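Local atomic coordinates of shikimate kinase (Bacteroides thetaiotaomicron, PDB entry 3VAA), a protein that probably phosphorylates the 3-hydroxyl group of shikimate, using ATP as donor and magnesium as cofactor, on the pathway to chorismate and the aromatic amino acids. Residues T121-V126 / P166-A171; R27-G32 / N116-T121. One frame throughout, in Å; residues are numbered along the deposited sequence.

Contact 1: T121-V126 / P166-A171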
# COMPACT_ATOMS: atom_id res chain seq x y z
N THR A 121 7.43 5.05 7.64
CA THR A 121 7.10 4.23 6.49
C THR A 121 7.15 2.75 6.83
O THR A 121 8.12 2.25 7.35
CB THR A 121 8.02 4.62 5.31
OG1 THR A 121 7.86 6.03 5.07
CG2 THR A 121 7.68 3.85 4.04
N VAL A 122 6.04 2.06 6.56
CA VAL A 122 5.90 0.66 6.88
C VAL A 122 5.67 -0.19 5.64
O VAL A 122 4.84 0.15 4.78
CB VAL A 122 4.66 0.46 7.81
CG1 VAL A 122 4.57 -0.97 8.31
CG2 VAL A 122 4.68 1.42 8.99
N PHE A 123 6.42 -1.28 5.52
CA PHE A 123 6.15 -2.27 4.49
C PHE A 123 5.33 -3.40 5.10
O PHE A 123 5.79 -4.04 6.07
CB PHE A 123 7.44 -2.78 3.89
CG PHE A 123 7.29 -4.04 3.08
CD1 PHE A 123 6.25 -4.21 2.19
CD2 PHE A 123 8.27 -5.03 3.16
CE1 PHE A 123 6.14 -5.37 1.44
CE2 PHE A 123 8.17 -6.18 2.41
CZ PHE A 123 7.11 -6.36 1.55
N LEU A 124 4.12 -3.60 4.57
CA LEU A 124 3.27 -4.72 4.99
C LEU A 124 3.75 -5.95 4.26
O LEU A 124 3.42 -6.18 3.09
CB LEU A 124 1.78 -4.48 4.69
CG LEU A 124 1.04 -3.53 5.63
CD1 LEU A 124 1.61 -2.13 5.57
CD2 LEU A 124 -0.47 -3.54 5.31
N ASN A 125 4.59 -6.71 4.94
CA ASN A 125 5.17 -7.92 4.43
C ASN A 125 4.19 -9.07 4.62
O ASN A 125 3.82 -9.39 5.75
CB ASN A 125 6.48 -8.20 5.20
CG ASN A 125 7.15 -9.50 4.78
OD1 ASN A 125 7.13 -9.88 3.61
ND2 ASN A 125 7.77 -10.17 5.74
N VAL A 126 3.77 -9.65 3.51
CA VAL A 126 2.80 -10.75 3.50
C VAL A 126 3.34 -11.91 2.67
O VAL A 126 3.76 -11.74 1.54
CB VAL A 126 1.45 -10.26 3.00
CG1 VAL A 126 0.41 -11.43 2.95
CG2 VAL A 126 0.93 -9.13 3.92
N PRO A 166 13.15 -4.97 -3.72
CA PRO A 166 14.26 -4.06 -3.45
C PRO A 166 13.82 -2.66 -3.00
O PRO A 166 14.61 -1.92 -2.42
CB PRO A 166 14.98 -3.98 -4.80
CG PRO A 166 14.65 -5.26 -5.48
CD PRO A 166 13.28 -5.64 -5.03
N PHE A 167 12.57 -2.32 -3.29
CA PHE A 167 12.01 -1.03 -2.92
C PHE A 167 11.23 -1.17 -1.63
O PHE A 167 11.43 -0.39 -0.68
CB PHE A 167 11.12 -0.50 -4.06
CG PHE A 167 11.87 -0.30 -5.34
CD1 PHE A 167 12.70 0.80 -5.50
CD2 PHE A 167 11.76 -1.21 -6.39
CE1 PHE A 167 13.40 0.99 -6.67
CE2 PHE A 167 12.46 -1.01 -7.57
CZ PHE A 167 13.28 0.09 -7.70
N TYR A 168 10.34 -2.16 -1.58
CA TYR A 168 9.56 -2.35 -0.37
C TYR A 168 10.44 -2.53 0.86
O TYR A 168 10.15 -1.97 1.93
CB TYR A 168 8.64 -3.57 -0.45
CG TYR A 168 7.51 -3.52 -1.45
CD1 TYR A 168 7.02 -2.32 -1.98
CD2 TYR A 168 6.86 -4.69 -1.80
CE1 TYR A 168 5.95 -2.32 -2.88
CE2 TYR A 168 5.76 -4.69 -2.67
CZ TYR A 168 5.32 -3.51 -3.21
OH TYR A 168 4.26 -3.54 -4.09
N THR A 169 11.52 -3.29 0.72
CA THR A 169 12.41 -3.57 1.86
C THR A 169 13.24 -2.37 2.35
O THR A 169 13.96 -2.49 3.32
CB THR A 169 13.30 -4.80 1.56
OG1 THR A 169 14.12 -4.55 0.41
CG2 THR A 169 12.43 -6.04 1.34
N GLN A 170 13.14 -1.23 1.67
CA GLN A 170 13.82 -0.02 2.11
C GLN A 170 12.98 0.74 3.14
O GLN A 170 13.45 1.72 3.72
CB GLN A 170 14.11 0.91 0.93
CG GLN A 170 15.01 0.34 -0.13
CD GLN A 170 15.12 1.27 -1.35
OE1 GLN A 170 14.87 2.48 -1.26
NE2 GLN A 170 15.50 0.70 -2.50
N ALA A 171 11.74 0.30 3.36
CA ALA A 171 10.89 0.92 4.36
C ALA A 171 11.57 0.86 5.73
O ALA A 171 12.20 -0.14 6.08
CB ALA A 171 9.53 0.20 4.42
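In the parallel sheet of this P-loop kinase, strand 120-125 presents Phe123 to Tyr168, at the C-terminal end of helix 150-168, and to Ala171 in the turn that follows. CB of Tyr168 lies over the middle of one face of the Phe123 ring, a CH-pi contact 3.5 Å from the centroid and only 8° off the ring normal. CA of Asn125 sits above the opposite face, nearer the rim, so the ring lies between its own strand and the helix end. With CG anti to the backbone N (chi1 165°) and beside the carbonyl carbon, the ring leans along its strand toward Asn125, and its other face meets Tyr168. The two rings meet obliquely, planes inclined at 32° and centroids 5.0 Å apart, and the closest approach is Phe123 CE1 to Tyr168 CD2 at 3.4 Å. After Tyr168 the chain makes a type I turn to Ala171, closed by Ala171 N bonding to Tyr168 O at 3.1 Å. This turn brings the methyl of Ala171 against the strand, CB lying 3.7 Å from Phe123 CB and 4.1 Å from Thr121 CG2. No hydrogen bond crosses between the segments; the contact is apolar and largely buried. Tyr168 OH is hydrogen-bonded to Gly103 O, and the tyrosine side chain also lies close to Arg164; both are predicted shikimate-binding residues. The helix end and turn belong to the connection, containing helices 128-137 and 150-168, that joins neighbouring parallel strands 120-125 and 173-176, as in beta-alpha-beta crossovers of parallel alpha/beta folds.

Contact 2: R27-G32 / N116-T121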
# COMPACT_ATOMS: atom_id res chain seq x y z
N ARG A 27 2.43 10.94 11.05
CA ARG A 27 2.38 10.81 9.58
C ARG A 27 2.95 9.44 9.22
O ARG A 27 4.17 9.21 9.31
CB ARG A 27 3.11 11.93 8.84
CG ARG A 27 3.01 11.85 7.30
CD ARG A 27 3.90 12.89 6.67
NE ARG A 27 3.44 14.22 6.99
CZ ARG A 27 4.21 15.26 7.31
NH1 ARG A 27 5.53 15.16 7.42
NH2 ARG A 27 3.63 16.42 7.54
N ILE A 28 2.06 8.53 8.84
CA ILE A 28 2.43 7.16 8.51
C ILE A 28 2.18 6.84 7.04
O ILE A 28 1.15 7.23 6.48
CB ILE A 28 1.55 6.14 9.34
CG1 ILE A 28 1.54 6.48 10.83
CG2 ILE A 28 2.01 4.69 9.09
CD1 ILE A 28 2.86 6.46 11.47
N PHE A 29 3.13 6.16 6.40
CA PHE A 29 2.96 5.72 5.01
C PHE A 29 2.93 4.19 5.02
O PHE A 29 3.81 3.57 5.59
CB PHE A 29 4.11 6.15 4.11
CG PHE A 29 4.23 7.61 3.91
CD1 PHE A 29 3.44 8.26 2.99
CD2 PHE A 29 5.19 8.35 4.61
CE1 PHE A 29 3.57 9.61 2.79
CE2 PHE A 29 5.33 9.71 4.41
CZ PHE A 29 4.51 10.34 3.52
N LEU A 30 1.93 3.60 4.37
CA LEU A 30 1.85 2.15 4.26
C LEU A 30 2.16 1.77 2.82
O LEU A 30 1.64 2.38 1.86
CB LEU A 30 0.48 1.62 4.67
CG LEU A 30 0.00 2.04 6.07
CD1 LEU A 30 -1.42 1.53 6.34
CD2 LEU A 30 0.94 1.59 7.17
N THR A 31 3.03 0.77 2.67
CA THR A 31 3.47 0.30 1.39
C THR A 31 3.35 -1.23 1.34
O THR A 31 3.32 -1.91 2.38
CB THR A 31 4.94 0.68 1.11
OG1 THR A 31 5.80 -0.00 2.03
CG2 THR A 31 5.17 2.23 1.23
N GLY A 32 3.31 -1.77 0.13
CA GLY A 32 3.21 -3.21 -0.05
C GLY A 32 2.39 -3.55 -1.27
O GLY A 32 1.85 -2.67 -1.94
N ASN A 116 10.41 7.84 3.58
CA ASN A 116 11.23 7.60 4.76
C ASN A 116 11.60 8.91 5.50
O ASN A 116 11.57 8.95 6.72
CB ASN A 116 12.50 6.79 4.42
CG ASN A 116 12.25 5.28 4.38
OD1 ASN A 116 11.41 4.76 5.12
ND2 ASN A 116 13.04 4.57 3.58
N ARG A 117 11.93 9.95 4.75
CA ARG A 117 12.31 11.25 5.33
C ARG A 117 11.15 12.04 5.91
O ARG A 117 11.35 12.82 6.85
CB ARG A 117 12.95 12.17 4.29
CG ARG A 117 14.26 11.69 3.70
CD ARG A 117 15.00 12.86 3.01
NE ARG A 117 14.20 13.55 2.01
CZ ARG A 117 14.15 13.24 0.71
NH1 ARG A 117 14.86 12.23 0.23
NH2 ARG A 117 13.39 13.95 -0.11
N THR A 118 9.95 11.86 5.38
CA THR A 118 8.80 12.67 5.80
C THR A 118 7.81 12.03 6.77
O THR A 118 7.01 12.74 7.38
CB THR A 118 8.01 13.21 4.60
OG1 THR A 118 7.52 12.13 3.80
CG2 THR A 118 8.92 14.10 3.73
N GLY A 119 7.86 10.71 6.94
CA GLY A 119 6.96 10.04 7.86
C GLY A 119 7.45 8.65 8.18
O GLY A 119 8.50 8.24 7.70
N LYS A 120 6.70 7.95 9.03
CA LYS A 120 7.04 6.59 9.44
C LYS A 120 6.52 5.71 8.34
O LYS A 120 5.30 5.60 8.15
CB LYS A 120 6.38 6.22 10.78
CG LYS A 120 6.91 7.00 12.00
CD LYS A 120 6.09 6.66 13.25
CE LYS A 120 6.64 7.33 14.53
NZ LYS A 120 7.93 6.73 14.97
N THR A 121 7.43 5.05 7.64
CA THR A 121 7.10 4.23 6.49
C THR A 121 7.15 2.75 6.83
O THR A 121 8.12 2.25 7.35
CB THR A 121 8.02 4.62 5.31
OG1 THR A 121 7.86 6.03 5.07
CG2 THR A 121 7.68 3.85 4.04
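Arg27 and Lys120 start the parallel pairing of strands 27-31 and 120-125: Lys120 N donates to Arg27 O at 2.8 Å, and Lys120 O in turn accepts from Phe29 N at 2.8 Å, with a CA-H...O contact from Ile28 CA to the same oxygen. Arg27 makes a further link through its side chain. Bent at chi3 (-65°), it brings NH1 to Thr118 O, the last carbonyl of helix 111-118, at 2.8 Å; the bond is nearly straight (166°) and lies in both the carbonyl and guanidinium planes. NE is taken by Phe94 O. Phe29 turns its ring edge to Gly119 N, while its CE2 comes 3.3 Å from Thr118 OG1, a hydroxyl bonded back to Phe114 O within the helix. On the other face of the sheet, Ile28 CD1 packs on Lys120 CB at 3.6 Å, and the lysine chain runs on past it to bond through NZ with Leu197 O near the C-terminus. Gly119, first to leave the helix, passes its CA close beside Arg27 O. Strand 27-31 lies inside the sheet, between strands 120-125 and 97-100, and helix 111-118 covers the Phe29 side through Met115.

Contact 2 ends at Thr121, where contact 1 begins; their centres lie 10 Å apart. The ladder between strands 27-31 and 120-125 runs on from one to the other, with Val122 N 2.9 Å from Phe29 O and Val122 O 2.8 Å from Thr31 N, both probable hydrogen bonds. Farther along, Tyr168 OH packs 3.3 Å from Gly32 O. Gly32 fits the first glycine of a Walker A P-loop, whose Gly35 to Thr40 are predicted to bind ATP, and its carbonyl bonds to Lys38. The helix end of contact 1 therefore meets the start of the P-loop, which follows strand 27-31 of contact 2, near the predicted nucleotide and shikimate sites.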